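Side-chain contacts in 4-oxalocrotonate tautomerase family enzyme (Burkholderia sp. RPE67, PDB 6VVM), which belongs to the tautomerase superfamily and is probably an enzyme, with two β-α-β units in each chain and three chains in the assembly: residues Leu92-Ser95 with Leu96-Arg100; Val5-Pro8 with Gln9-Asp13. One frame throughout, in Å; residues are numbered along the deposited sequence.

Interaction 1: residues Leu92-Ser95 with Leu96-Arg100; sequences LDVS and LQSTR
The flat carbonyl group of Ser95 receives Ser98 from two directions. The hydroxyl OG of Ser98 lies in the carbonyl plane and donates to Ser95 O at 2.7 Å, with a C=O...OG angle of 146°. Ser98 N comes from above that plane, 66° out of it, and gives Ser95 O a longer bond of 3.2 Å. Farther along, the guanidinium of Arg100 has Ser98 O at its edge, in plane, and the amide oxygen OE1 of Gln97 lies 3.7 Å from Ser95 CB. The Ser98 hydroxyl reaches Ser95 because chi1 of 70° sets OG between its own backbone N and carbonyl carbon. Ser95 OG turns toward the backbone amide of Ser98, but at 3.0 Å from Ser98 N makes only a weak hydrogen bond. These bonds span a short 3-10 turn at residues 96-98. It follows the Schellman motif that ends helix 74-92, in which Asp93, with positive phi, is the C' residue, and it leads into strand 100-106. Leu96 O repeats the pattern one residue on: Thr99 N and Thr99 OG1 both donate to it, the hydroxyl at 2.8 Å and in the carbonyl plane. Val94 CG2 packs beside the Ser98 hydroxyl, 3.7 Å from Ser98 OG. Thr99 is buried against Ser85 and Ala89 of helix 74-92, while Arg100 NE bonds to Ala60 O of the second subunit, whose strand extends the sheet antiparallel.

Interaction 2: residues Val5-Pro8 with Gln9-Asp13; sequences VYLP and QGHSD
Leu7 and His11 are brought together by two different first torsions. In Leu7, chi1 of 74° places CG between the backbone N and the carbonyl carbon, and the extended second torsion carries CD1 outward to the imidazole. In His11, CG is anti to the carbonyl carbon (chi1 -70°), which turns the ring back toward the end of strand 2-8. The two side chains cross obliquely, and Leu7 CD1 touches His11 CD2 at 4.1 Å. The same ring carbon, CD2, lies 3.6 Å from Pro8 O, while His11 NE2 is 4.2 Å from Pro8 CD. The imidazole thus lies loosely beside the leucine branch and the proline. Between the backbones a water makes the link: it donates to Pro8 O at 2.6 Å and accepts from His11 N at 3.0 Å. The chain bends at Gln9 and Gly10, and the water spans the gap between Pro8 O and His11 N across this bend. Gly10 takes positive phi, a backbone shape suited to glycine. A hydrogen bond between His11 ND1 and Arg15 NH1 helps fix the rotation of the ring. Pro8 also packs on Pro58 and Leu61, and Gln9 on Pro46, in loops of the same chain. Just beyond the bend, Ser12 is the N-cap of helix 13-31, its OG bonded to Arg15 N. The bend forms the first connection of a β-α-β crossover, in which strand 2-8 passes through helix 13-31 to the neighbouring parallel strand 39-45, as in other members of the tautomerase superfamily.

Overall arrangement
Both contacts are local and lie at the surface, about 13 Å apart between centres, yet they join different elements. Interaction 2 leads from strand 2-8 into helix 13-31; interaction 1 leads out of helix 74-92 into strand 100-106. Strands 2-8 and 100-106 belong to one mixed sheet and flank strand 63-69. Their chemistry differs accordingly: interaction 1 is held by direct serine and backbone hydrogen bonds, interaction 2 by ring and aliphatic packing with a bridging water. The buried Leu92 connects them, its CD2 lying 3.6 Å from His11 NE2. Thr99 and Arg100 place interaction 1 beside a subunit interface, whereas at interaction 2 other subunits pack on Tyr6 and Asp13, before and after the touching residues.

Interaction 1: residues Leu92-Ser95 with Leu96-Arg100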
loop_
_atom_site.group_PDB
_atom_site.type_symbol
_atom_site.label_atom_id
_atom_site.label_comp_id
_atom_site.label_asym_id
_atom_site.label_seq_id
_atom_site.Cartn_x
_atom_site.Cartn_y
_atom_site.Cartn_z
ATOM N N LEU A 92 1.476 -21.275 -0.530
ATOM C CA LEU A 92 1.090 -21.043 -1.913
ATOM C C LEU A 92 1.749 -22.024 -2.876
ATOM O O LEU A 92 1.421 -22.009 -4.065
ATOM C CB LEU A 92 1.434 -19.614 -2.330
ATOM C CG LEU A 92 0.735 -18.482 -1.587
ATOM C CD1 LEU A 92 1.201 -17.143 -2.141
ATOM C CD2 LEU A 92 -0.768 -18.639 -1.712
ATOM N N ASP A 93 2.666 -22.862 -2.390
ATOM C CA ASP A 93 3.291 -23.916 -3.192
ATOM C C ASP A 93 4.103 -23.345 -4.349
ATOM O O ASP A 93 3.959 -23.758 -5.502
ATOM C CB ASP A 93 2.251 -24.911 -3.702
ATOM C CG ASP A 93 2.867 -26.237 -4.072
ATOM O OD1 ASP A 93 3.925 -26.567 -3.495
ATOM O OD2 ASP A 93 2.312 -26.934 -4.944
ATOM N N VAL A 94 4.963 -22.373 -4.037
ATOM C CA VAL A 94 5.846 -21.755 -5.018
ATOM C C VAL A 94 7.249 -21.696 -4.434
ATOM O O VAL A 94 7.464 -21.917 -3.243
ATOM C CB VAL A 94 5.392 -20.337 -5.428
ATOM C CG1 VAL A 94 4.063 -20.384 -6.173
ATOM C CG2 VAL A 94 5.311 -19.440 -4.203
ATOM N N SER A 95 8.208 -21.356 -5.293
ATOM C CA SER A 95 9.598 -21.314 -4.868
ATOM C C SER A 95 9.814 -20.205 -3.850
ATOM O O SER A 95 9.229 -19.122 -3.951
ATOM C CB SER A 95 10.517 -21.095 -6.073
ATOM O OG SER A 95 10.658 -19.710 -6.322
ATOM N N LEU A 96 10.646 -20.494 -2.849
ATOM C CA LEU A 96 11.090 -19.451 -1.931
ATOM C C LEU A 96 11.748 -18.304 -2.686
ATOM O O LEU A 96 11.595 -17.136 -2.307
ATOM C CB LEU A 96 12.063 -20.035 -0.903
ATOM C CG LEU A 96 12.572 -19.114 0.217
ATOM C CD1 LEU A 96 11.459 -18.656 1.170
ATOM C CD2 LEU A 96 13.689 -19.796 1.002
ATOM N N GLN A 97 12.453 -18.622 -3.775
ATOM C CA GLN A 97 13.180 -17.618 -4.538
ATOM C C GLN A 97 12.258 -16.554 -5.133
ATOM O O GLN A 97 12.700 -15.427 -5.368
ATOM C CB GLN A 97 13.988 -18.324 -5.645
ATOM C CG GLN A 97 15.234 -19.063 -5.149
ATOM C CD GLN A 97 14.967 -20.493 -4.657
ATOM O OE1 GLN A 97 13.820 -20.887 -4.424
ATOM N NE2 GLN A 97 16.041 -21.272 -4.490
ATOM N N SER A 98 10.979 -16.874 -5.340
ATOM C CA SER A 98 10.025 -15.947 -5.925
ATOM C C SER A 98 9.421 -14.966 -4.922
ATOM O O SER A 98 8.732 -14.037 -5.352
ATOM C CB SER A 98 8.895 -16.730 -6.601
ATOM O OG SER A 98 8.080 -17.374 -5.622
ATOM N N THR A 99 9.650 -15.133 -3.615
ATOM C CA THR A 99 8.981 -14.304 -2.618
ATOM C C THR A 99 9.736 -13.000 -2.364
ATOM O O THR A 99 10.972 -12.961 -2.356
ATOM C CB THR A 99 8.809 -15.057 -1.293
ATOM O OG1 THR A 99 10.094 -15.371 -0.759
ATOM C CG2 THR A 99 8.003 -16.367 -1.478
ATOM N N ARG A 100 8.969 -11.930 -2.154
ATOM C CA ARG A 100 9.476 -10.604 -1.826
ATOM C C ARG A 100 8.821 -10.127 -0.544
ATOM O O ARG A 100 7.612 -10.293 -0.372
ATOM C CB ARG A 100 9.161 -9.586 -2.941
ATOM C CG ARG A 100 9.777 -9.876 -4.289
ATOM C CD ARG A 100 11.270 -9.932 -4.173
ATOM N NE ARG A 100 11.967 -9.671 -5.439
ATOM C CZ ARG A 100 11.952 -10.489 -6.489
ATOM N NH1 ARG A 100 12.652 -10.190 -7.574
ATOM N NH2 ARG A 100 11.234 -11.602 -6.461
#

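Interaction 2: residues Val5-Pro8 with Gln9-Asp13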
loop_
_atom_site.group_PDB
_atom_site.type_symbol
_atom_site.label_atom_id
_atom_site.label_comp_id
_atom_site.label_asym_id
_atom_site.label_seq_id
_atom_site.Cartn_x
_atom_site.Cartn_y
_atom_site.Cartn_z
ATOM N N VAL A 5 -0.602 -9.161 1.405
ATOM C CA VAL A 5 -0.016 -10.113 0.477
ATOM C C VAL A 5 -0.626 -9.903 -0.902
ATOM O O VAL A 5 -1.842 -10.041 -1.087
ATOM C CB VAL A 5 -0.207 -11.561 0.945
ATOM C CG1 VAL A 5 0.559 -12.491 0.032
ATOM C CG2 VAL A 5 0.257 -11.702 2.384
ATOM N N TYR A 6 0.223 -9.587 -1.867
ATOM C CA TYR A 6 -0.145 -9.607 -3.277
ATOM C C TYR A 6 0.029 -11.024 -3.816
ATOM O O TYR A 6 1.137 -11.583 -3.777
ATOM C CB TYR A 6 0.709 -8.619 -4.057
ATOM C CG TYR A 6 0.292 -7.189 -3.842
ATOM C CD1 TYR A 6 0.773 -6.457 -2.763
ATOM C CD2 TYR A 6 -0.596 -6.577 -4.710
ATOM C CE1 TYR A 6 0.394 -5.150 -2.568
ATOM C CE2 TYR A 6 -0.981 -5.269 -4.532
ATOM C CZ TYR A 6 -0.486 -4.558 -3.465
ATOM O OH TYR A 6 -0.881 -3.252 -3.306
ATOM N N LEU A 7 -1.065 -11.617 -4.272
ATOM C CA LEU A 7 -1.062 -12.986 -4.765
ATOM C C LEU A 7 -1.967 -13.086 -5.984
ATOM O O LEU A 7 -2.811 -12.213 -6.216
ATOM C CB LEU A 7 -1.487 -13.981 -3.669
ATOM C CG LEU A 7 -2.942 -14.111 -3.206
ATOM C CD1 LEU A 7 -3.042 -15.204 -2.133
ATOM C CD2 LEU A 7 -3.495 -12.789 -2.665
ATOM N N PRO A 8 -1.778 -14.102 -6.816
ATOM C CA PRO A 8 -2.638 -14.260 -7.987
ATOM C C PRO A 8 -3.982 -14.859 -7.603
ATOM O O PRO A 8 -4.152 -15.434 -6.529
ATOM C CB PRO A 8 -1.854 -15.223 -8.887
ATOM C CG PRO A 8 -0.515 -15.427 -8.217
ATOM C CD PRO A 8 -0.723 -15.132 -6.768
ATOM N N GLN A 9 -4.936 -14.718 -8.519
ATOM C CA GLN A 9 -6.233 -15.376 -8.400
ATOM C C GLN A 9 -6.079 -16.891 -8.487
ATOM O O GLN A 9 -5.054 -17.417 -8.931
ATOM C CB GLN A 9 -7.187 -14.915 -9.511
ATOM C CG GLN A 9 -7.657 -13.480 -9.411
ATOM C CD GLN A 9 -8.424 -13.025 -10.646
ATOM O OE1 GLN A 9 -8.222 -13.535 -11.756
ATOM N NE2 GLN A 9 -9.307 -12.060 -10.459
ATOM N N GLY A 10 -7.124 -17.598 -8.068
ATOM C CA GLY A 10 -7.190 -19.039 -8.228
ATOM C C GLY A 10 -6.966 -19.852 -6.966
ATOM O O GLY A 10 -7.230 -21.061 -6.986
ATOM N N HIS A 11 -6.482 -19.251 -5.877
ATOM C CA HIS A 11 -6.237 -20.008 -4.652
ATOM C C HIS A 11 -7.536 -20.211 -3.887
ATOM O O HIS A 11 -8.362 -19.300 -3.786
ATOM C CB HIS A 11 -5.211 -19.295 -3.772
ATOM C CG HIS A 11 -3.820 -19.319 -4.329
ATOM N ND1 HIS A 11 -3.114 -20.489 -4.514
ATOM C CD2 HIS A 11 -3.006 -18.320 -4.744
ATOM C CE1 HIS A 11 -1.924 -20.209 -5.017
ATOM N NE2 HIS A 11 -1.833 -18.900 -5.166
ATOM N N SER A 12 -7.713 -21.414 -3.345
ATOM C CA SER A 12 -8.963 -21.750 -2.690
ATOM C C SER A 12 -9.138 -20.925 -1.420
ATOM O O SER A 12 -8.190 -20.356 -0.873
ATOM C CB SER A 12 -9.014 -23.241 -2.347
ATOM O OG SER A 12 -7.964 -23.580 -1.460
ATOM N N ASP A 13 -10.386 -20.849 -0.964
ATOM C CA ASP A 13 -10.649 -20.153 0.284
ATOM C C ASP A 13 -9.944 -20.842 1.443
ATOM O O ASP A 13 -9.419 -20.173 2.338
ATOM C CB ASP A 13 -12.152 -20.062 0.519
ATOM C CG ASP A 13 -12.835 -19.122 -0.473
ATOM O OD1 ASP A 13 -12.164 -18.206 -0.983
ATOM O OD2 ASP A 13 -14.035 -19.302 -0.744
HETATM O O HOH W 1 -5.876 -16.473 -4.924
#